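Xylulose kinase (Escherichia coli, PDB 2ITM) phosphorylates D-xylulose to D-xylulose 5-phosphate at the expense of ATP and works as a homodimer of the FGGY kinase family. Local coordinates at residues L202-E207 with A280-W285. Numbering follows the deposited sequence.
Sequences LYEGSE and ALPQRW
Gly205 and Ala280 bring the two backbones together, their CA atoms 4.5 Å apart, and a CA-H...O contact of 3.1 Å runs from Gly205 CA to Ala280 O. This close approach is made at a residue without a side chain. Each segment folds into a beta turn here, type I from Glu204 to Glu207 and type II from Leu281 to Arg284. Pro282, in the second turn, meets two side chains of the other segment: its CG lies 3.8 Å from Glu204 CB, and its CD 3.6 Å from Ser206 OG. With CG anti to the carbonyl carbon (chi1 -54°) and the chain bent at chi2, Glu204 passes obliquely over the proline and sets OE1 3.5 Å from Pro282 CA. The contact joins the N-terminal and C-terminal domains of the FGGY kinase, both of the actin-like ATPase clan, with the hairpin connection between strands 275-278 and 285-291 meeting the turn that follows strand 201-203. At the carboxylate of Glu204, OE1 forms a salt bridge with Arg182, while OE2 accepts a 2.7 Å bond from a water that in turn accepts from Gln283 N and NE2. An alanine in place of Glu204 is likely to leave Arg182 without this acidic mate and the water without its acceptor. Beyond the two turns' own contact, Ser206 and Leu281 both touch helix 424-436, at Leu431 and Ile434.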
ATOM      1  N   LEU A 202     -43.097 -24.246   9.728  1.00 30.27           N
ATOM      2  CA  LEU A 202     -41.892 -24.123  10.530  1.00 20.93           C
ATOM      3  C   LEU A 202     -41.720 -25.302  11.470  1.00 31.60           C
ATOM      4  O   LEU A 202     -42.673 -25.733  12.082  1.00 26.65           O
ATOM      5  CB  LEU A 202     -41.899 -22.829  11.319  1.00 33.18           C
ATOM      6  CG  LEU A 202     -41.863 -21.528  10.526  1.00 48.24           C
ATOM      7  CD1 LEU A 202     -42.312 -20.357  11.365  1.00 36.27           C
ATOM      8  CD2 LEU A 202     -40.492 -21.283   9.942  1.00 34.70           C
ATOM      9  N   TYR A 203     -40.504 -25.778  11.554  1.00 29.62           N
ATOM     10  CA  TYR A 203     -40.159 -26.820  12.500  1.00 28.43           C
ATOM     11  C   TYR A 203     -38.889 -26.447  13.246  1.00 27.43           C
ATOM     12  O   TYR A 203     -38.194 -25.528  12.864  1.00 22.83           O
ATOM     13  CB  TYR A 203     -39.959 -28.148  11.778  1.00 18.63           C
ATOM     14  CG  TYR A 203     -41.188 -28.737  11.139  1.00 20.02           C
ATOM     15  CD1 TYR A 203     -41.775 -28.144  10.043  1.00 20.23           C
ATOM     16  CD2 TYR A 203     -41.755 -29.896  11.626  1.00 40.74           C
ATOM     17  CE1 TYR A 203     -42.895 -28.690   9.452  1.00 35.00           C
ATOM     18  CE2 TYR A 203     -42.864 -30.450  11.046  1.00 37.41           C
ATOM     19  CZ  TYR A 203     -43.438 -29.846   9.958  1.00 33.54           C
ATOM     20  OH  TYR A 203     -44.548 -30.399   9.385  1.00 28.32           O
ATOM     21  N   GLU A 204     -38.585 -27.179  14.303  1.00 30.04           N
ATOM     22  CA  GLU A 204     -37.236 -27.200  14.849  1.00 28.86           C
ATOM     23  C   GLU A 204     -36.334 -28.125  14.048  1.00 21.40           C
ATOM     24  O   GLU A 204     -36.804 -29.044  13.414  1.00 29.57           O
ATOM     25  CB  GLU A 204     -37.255 -27.588  16.320  1.00 22.25           C
ATOM     26  CG  GLU A 204     -38.158 -26.735  17.184  1.00 26.39           C
ATOM     27  CD  GLU A 204     -37.616 -25.344  17.430  1.00 28.52           C
ATOM     28  OE1 GLU A 204     -36.434 -25.109  17.192  1.00 20.54           O
ATOM     29  OE2 GLU A 204     -38.385 -24.486  17.869  1.00 21.60           O
ATOM     30  N   GLY A 205     -35.040 -27.852  14.062  1.00 24.40           N
ATOM     31  CA  GLY A 205     -34.091 -28.553  13.219  1.00 22.83           C
ATOM     32  C   GLY A 205     -34.171 -30.059  13.300  1.00 17.63           C
ATOM     33  O   GLY A 205     -33.966 -30.740  12.311  1.00 19.41           O
ATOM     34  N   SER A 206     -34.487 -30.564  14.485  1.00 19.27           N
ATOM     35  CA  SER A 206     -34.365 -31.976  14.808  1.00 25.68           C
ATOM     36  C   SER A 206     -35.671 -32.740  14.613  1.00 27.89           C
ATOM     37  O   SER A 206     -35.740 -33.927  14.872  1.00 29.82           O
ATOM     38  CB  SER A 206     -33.873 -32.143  16.244  1.00 23.02           C
ATOM     39  OG  SER A 206     -34.524 -31.246  17.112  1.00 25.07           O
ATOM     40  N   GLU A 207     -36.690 -32.038  14.142  1.00 31.54           N
ATOM     41  CA  GLU A 207     -38.006 -32.601  13.894  1.00 24.06           C
ATOM     42  C   GLU A 207     -38.175 -33.093  12.451  1.00 27.13           C
ATOM     43  O   GLU A 207     -37.571 -32.565  11.535  1.00 24.41           O
ATOM     44  CB  GLU A 207     -39.084 -31.574  14.235  1.00 17.59           C
ATOM     45  CG  GLU A 207     -39.174 -31.231  15.705  1.00 19.97           C
ATOM     46  CD  GLU A 207     -40.135 -30.097  16.004  1.00 40.17           C
ATOM     47  OE1 GLU A 207     -40.393 -29.844  17.192  1.00 32.35           O
ATOM     48  OE2 GLU A 207     -40.627 -29.455  15.065  1.00 29.32           O
ATOM     49  N   ALA A 280     -30.692 -24.232  15.330  1.00 18.61           N
ATOM     50  CA  ALA A 280     -31.340 -25.372  14.704  1.00 19.16           C
ATOM     51  C   ALA A 280     -31.774 -26.441  15.709  1.00 25.32           C
ATOM     52  O   ALA A 280     -32.066 -27.565  15.350  1.00 23.91           O
ATOM     53  CB  ALA A 280     -30.450 -25.974  13.639  1.00 25.49           C
ATOM     54  N   LEU A 281     -31.763 -26.058  16.980  1.00 21.80           N
ATOM     55  CA  LEU A 281     -32.310 -26.923  18.008  1.00 23.79           C
ATOM     56  C   LEU A 281     -33.400 -26.229  18.795  1.00 20.16           C
ATOM     57  O   LEU A 281     -33.482 -25.017  18.821  1.00 20.03           O
ATOM     58  CB  LEU A 281     -31.203 -27.417  18.936  1.00 21.74           C
ATOM     59  CG  LEU A 281     -30.118 -28.297  18.331  1.00 17.20           C
ATOM     60  CD1 LEU A 281     -28.865 -28.253  19.144  1.00 23.66           C
ATOM     61  CD2 LEU A 281     -30.602 -29.723  18.123  1.00 20.23           C
ATOM     62  N   PRO A 282     -34.230 -27.026  19.446  1.00 28.67           N
ATOM     63  CA  PRO A 282     -35.373 -26.498  20.174  1.00 24.87           C
ATOM     64  C   PRO A 282     -34.930 -25.664  21.360  1.00 26.32           C
ATOM     65  O   PRO A 282     -33.985 -26.012  22.035  1.00 24.83           O
ATOM     66  CB  PRO A 282     -36.094 -27.759  20.625  1.00 33.94           C
ATOM     67  CG  PRO A 282     -35.689 -28.782  19.624  1.00 26.33           C
ATOM     68  CD  PRO A 282     -34.284 -28.489  19.343  1.00 35.05           C
ATOM     69  N   GLN A 283     -35.603 -24.540  21.551  1.00 28.06           N
ATOM     70  CA  GLN A 283     -35.307 -23.608  22.618  1.00 26.63           C
ATOM     71  C   GLN A 283     -33.838 -23.172  22.643  1.00 30.44           C
ATOM     72  O   GLN A 283     -33.273 -22.946  23.696  1.00 29.75           O
ATOM     73  CB  GLN A 283     -35.733 -24.173  23.963  1.00 36.83           C
ATOM     74  CG  GLN A 283     -37.223 -24.227  24.175  1.00 35.27           C
ATOM     75  CD  GLN A 283     -37.870 -22.863  24.199  1.00 60.75           C
ATOM     76  OE1 GLN A 283     -37.758 -22.145  25.179  1.00 58.24           O
ATOM     77  NE2 GLN A 283     -38.553 -22.512  23.129  1.00 43.07           N
ATOM     78  N   ARG A 284     -33.239 -23.062  21.467  1.00 32.30           N
ATOM     79  CA  ARG A 284     -31.894 -22.557  21.352  1.00 20.69           C
ATOM     80  C   ARG A 284     -31.798 -21.402  20.378  1.00 32.02           C
ATOM     81  O   ARG A 284     -32.464 -21.386  19.357  1.00 26.99           O
ATOM     82  CB  ARG A 284     -30.939 -23.661  20.930  1.00 30.29           C
ATOM     83  CG  ARG A 284     -30.548 -24.622  22.015  1.00 27.86           C
ATOM     84  CD  ARG A 284     -29.955 -23.975  23.232  1.00 56.87           C
ATOM     85  NE  ARG A 284     -30.837 -24.162  24.365  1.00 69.72           N
ATOM     86  CZ  ARG A 284     -30.740 -25.151  25.219  1.00 48.31           C
ATOM     87  NH1 ARG A 284     -29.782 -26.033  25.088  1.00 49.14           N
ATOM     88  NH2 ARG A 284     -31.600 -25.254  26.206  1.00 40.31           N
ATOM     89  N   TRP A 285     -30.927 -20.458  20.708  1.00 29.60           N
ATOM     90  CA  TRP A 285     -30.734 -19.227  19.961  1.00 24.29           C
ATOM     91  C   TRP A 285     -29.234 -18.943  19.874  1.00 23.08           C
ATOM     92  O   TRP A 285     -28.465 -19.446  20.666  1.00 29.55           O
ATOM     93  CB  TRP A 285     -31.398 -18.072  20.702  1.00 36.74           C
ATOM     94  CG  TRP A 285     -32.842 -17.927  20.491  1.00 17.29           C
ATOM     95  CD1 TRP A 285     -33.443 -17.268  19.491  1.00 24.62           C
ATOM     96  CD2 TRP A 285     -33.879 -18.427  21.323  1.00 26.05           C
ATOM     97  NE1 TRP A 285     -34.804 -17.324  19.630  1.00 34.91           N
ATOM     98  CE2 TRP A 285     -35.094 -18.040  20.755  1.00 34.58           C
ATOM     99  CE3 TRP A 285     -33.903 -19.172  22.498  1.00 21.64           C
ATOM    100  CZ2 TRP A 285     -36.309 -18.368  21.314  1.00 31.81           C
ATOM    101  CZ3 TRP A 285     -35.103 -19.493  23.048  1.00 42.00           C
ATOM    102  CH2 TRP A 285     -36.294 -19.092  22.463  1.00 40.89           C
TER
HETATM  103  O   HOH W   1     -38.253 -24.473  20.591  1.00 25.82           O